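Local coordinates for protein subtilisin-like serine protease (Fervidobacterium pennivorans, PDB 1R6V) that degrades keratin into peptides as a subtilisin-like serine protease, letting its bacterium grow on native feathers, at residues F554-Q559 / W666-Q671. The protein carries 1 engineered substitution. Sequence-based numbering, arbitrary orientation.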
loop_
_atom_site.group_PDB
_atom_site.type_symbol
_atom_site.label_atom_id
_atom_site.label_comp_id
_atom_site.label_asym_id
_atom_site.label_seq_id
_atom_site.Cartn_x
_atom_site.Cartn_y
_atom_site.Cartn_z
ATOM N N PHE A 554 23.879 3.336 4.276
ATOM C CA PHE A 554 23.829 4.683 4.818
ATOM C C PHE A 554 25.008 4.884 5.771
ATOM O O PHE A 554 25.557 3.920 6.313
ATOM C CB PHE A 554 22.514 4.895 5.597
ATOM C CG PHE A 554 21.339 5.311 4.738
ATOM C CD1 PHE A 554 21.495 5.569 3.380
ATOM C CD2 PHE A 554 20.082 5.491 5.306
ATOM C CE1 PHE A 554 20.427 6.006 2.598
ATOM C CE2 PHE A 554 19.005 5.931 4.531
ATOM C CZ PHE A 554 19.177 6.189 3.172
ATOM N N ASN A 555 25.399 6.140 5.946
ATOM C CA ASN A 555 26.461 6.509 6.878
ATOM C C ASN A 555 26.097 7.880 7.441
ATOM O O ASN A 555 25.280 8.594 6.869
ATOM C CB ASN A 555 27.843 6.564 6.197
ATOM C CG ASN A 555 27.902 7.552 5.039
ATOM O OD1 ASN A 555 27.611 8.731 5.191
ATOM N ND2 ASN A 555 28.290 7.060 3.871
ATOM N N SER A 556 26.706 8.246 8.562
ATOM C CA SER A 556 26.425 9.532 9.189
ATOM C C SER A 556 27.605 9.990 10.040
ATOM O O SER A 556 28.548 9.235 10.283
ATOM C CB SER A 556 25.190 9.418 10.088
ATOM O OG SER A 556 25.358 8.363 11.021
ATOM N N THR A 557 27.534 11.237 10.484
ATOM C CA THR A 557 28.557 11.801 11.350
ATOM C C THR A 557 27.837 12.385 12.552
ATOM O O THR A 557 26.741 12.936 12.428
ATOM C CB THR A 557 29.374 12.912 10.653
ATOM O OG1 THR A 557 28.497 13.925 10.153
ATOM C CG2 THR A 557 30.183 12.324 9.508
ATOM N N LEU A 558 28.451 12.246 13.719
ATOM C CA LEU A 558 27.857 12.769 14.943
ATOM C C LEU A 558 28.946 13.158 15.915
ATOM O O LEU A 558 29.788 12.341 16.264
ATOM C CB LEU A 558 26.968 11.716 15.608
ATOM C CG LEU A 558 26.355 12.099 16.961
ATOM C CD1 LEU A 558 25.427 13.290 16.778
ATOM C CD2 LEU A 558 25.582 10.918 17.534
ATOM N N GLN A 559 28.924 14.414 16.341
ATOM C CA GLN A 559 29.895 14.896 17.313
ATOM C C GLN A 559 29.131 15.596 18.425
ATOM O O GLN A 559 28.072 16.166 18.186
ATOM C CB GLN A 559 30.877 15.881 16.666
ATOM C CG GLN A 559 31.782 15.263 15.593
ATOM C CD GLN A 559 32.750 16.271 14.993
ATOM O OE1 GLN A 559 32.347 17.360 14.573
ATOM N NE2 GLN A 559 34.034 15.911 14.940
ATOM N N TRP A 666 18.937 9.805 19.039
ATOM C CA TRP A 666 19.654 10.303 17.861
ATOM C C TRP A 666 19.844 9.082 16.969
ATOM O O TRP A 666 20.361 8.052 17.411
ATOM C CB TRP A 666 21.009 10.880 18.282
ATOM C CG TRP A 666 20.861 11.911 19.355
ATOM C CD1 TRP A 666 20.759 11.685 20.695
ATOM C CD2 TRP A 666 20.687 13.322 19.168
ATOM N NE1 TRP A 666 20.524 12.866 21.357
ATOM C CE2 TRP A 666 20.475 13.888 20.444
ATOM C CE3 TRP A 666 20.684 14.160 18.043
ATOM C CZ2 TRP A 666 20.263 15.256 20.633
ATOM C CZ3 TRP A 666 20.471 15.521 18.228
ATOM C CH2 TRP A 666 20.263 16.055 19.518
ATOM N N THR A 667 19.417 9.212 15.720
ATOM C CA THR A 667 19.477 8.117 14.759
ATOM C C THR A 667 20.687 8.257 13.839
ATOM O O THR A 667 20.792 9.228 13.094
ATOM C CB THR A 667 18.159 8.089 13.948
ATOM O OG1 THR A 667 17.054 7.951 14.853
ATOM C CG2 THR A 667 18.130 6.912 12.980
ATOM N N ILE A 668 21.591 7.288 13.915
ATOM C CA ILE A 668 22.810 7.301 13.113
ATOM C C ILE A 668 23.080 5.949 12.455
ATOM O O ILE A 668 22.492 4.924 12.828
ATOM C CB ILE A 668 24.034 7.723 13.961
ATOM C CG1 ILE A 668 24.231 6.765 15.137
ATOM C CG2 ILE A 668 23.849 9.154 14.433
ATOM C CD1 ILE A 668 23.277 6.971 16.272
ATOM N N PHE A 669 23.984 5.950 11.479
ATOM C CA PHE A 669 24.280 4.738 10.728
ATOM C C PHE A 669 25.746 4.310 10.687
ATOM O O PHE A 669 26.096 3.337 10.020
ATOM C CB PHE A 669 23.725 4.917 9.310
ATOM C CG PHE A 669 22.299 5.401 9.295
ATOM C CD1 PHE A 669 22.010 6.758 9.256
ATOM C CD2 PHE A 669 21.249 4.499 9.421
ATOM C CE1 PHE A 669 20.693 7.220 9.356
ATOM C CE2 PHE A 669 19.926 4.948 9.522
ATOM C CZ PHE A 669 19.646 6.309 9.490
ATOM N N GLY A 670 26.594 5.029 11.412
ATOM C CA GLY A 670 27.995 4.674 11.446
ATOM C C GLY A 670 28.773 5.105 10.219
ATOM O O GLY A 670 28.325 5.936 9.439
ATOM N N GLN A 671 29.956 4.530 10.054
ATOM C CA GLN A 671 30.794 4.873 8.923
ATOM C C GLN A 671 31.393 3.597 8.349
ATOM O O GLN A 671 31.918 3.604 7.236
ATOM C CB GLN A 671 31.905 5.825 9.382
ATOM C CG GLN A 671 32.492 6.697 8.286
ATOM C CD GLN A 671 31.654 7.928 7.989
ATOM O OE1 GLN A 671 31.944 8.672 7.052
ATOM N NE2 GLN A 671 30.620 8.156 8.788
HETATM O O HOH W 1 29.222 10.516 6.980
HETATM O O HOH W 2 27.311 7.684 12.831
#
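The hydroxyl oxygen of S556 receives the backbone N-H of F669 in a nearly straight hydrogen bond (N to OG 2.8 Å, 175° at the hydrogen), and water 2 meets the same OG at 2.7 Å. In this second beta-sandwich domain of fervidolysin, the linker entering strand 558-562 of one sheet is thereby joined to F669 and G670, which follow I668 of the other sheet, by one side-chain and one backbone hydrogen bond. S556 takes part in both: its backbone N also donates to G670 O at 3.0 Å, in the carbonyl plane. A chi1 of 54° folds OG back over the main chain of S556, where it faces F669 N. With an alanine here, F669 N would probably lose its acceptor and water 2 one of its partners.

Beside this polar clasp, F554 turns the edge of its ring to the face of F669, the centroids 5.5 Å apart and the planes at 74°, a T-shaped pair; F554 CB lies off-centre over that same ring in a CH-pi contact. Y17, probably part of the propeptide, also meets the F669 ring, and its hydroxyl hydrogen-bonds to I668 O. Inward between the sheets, the L558 and I668 side chains cross at about a right angle, L558 CD2 touching I668 CG2 at 4.0 Å, with I605 of strand 604-610 against both. At the outer margin, water 1 bridges the last residue of the chain to the linker, donating to N555 OD1 and accepting from Q671 NE2 at 3.3 Å.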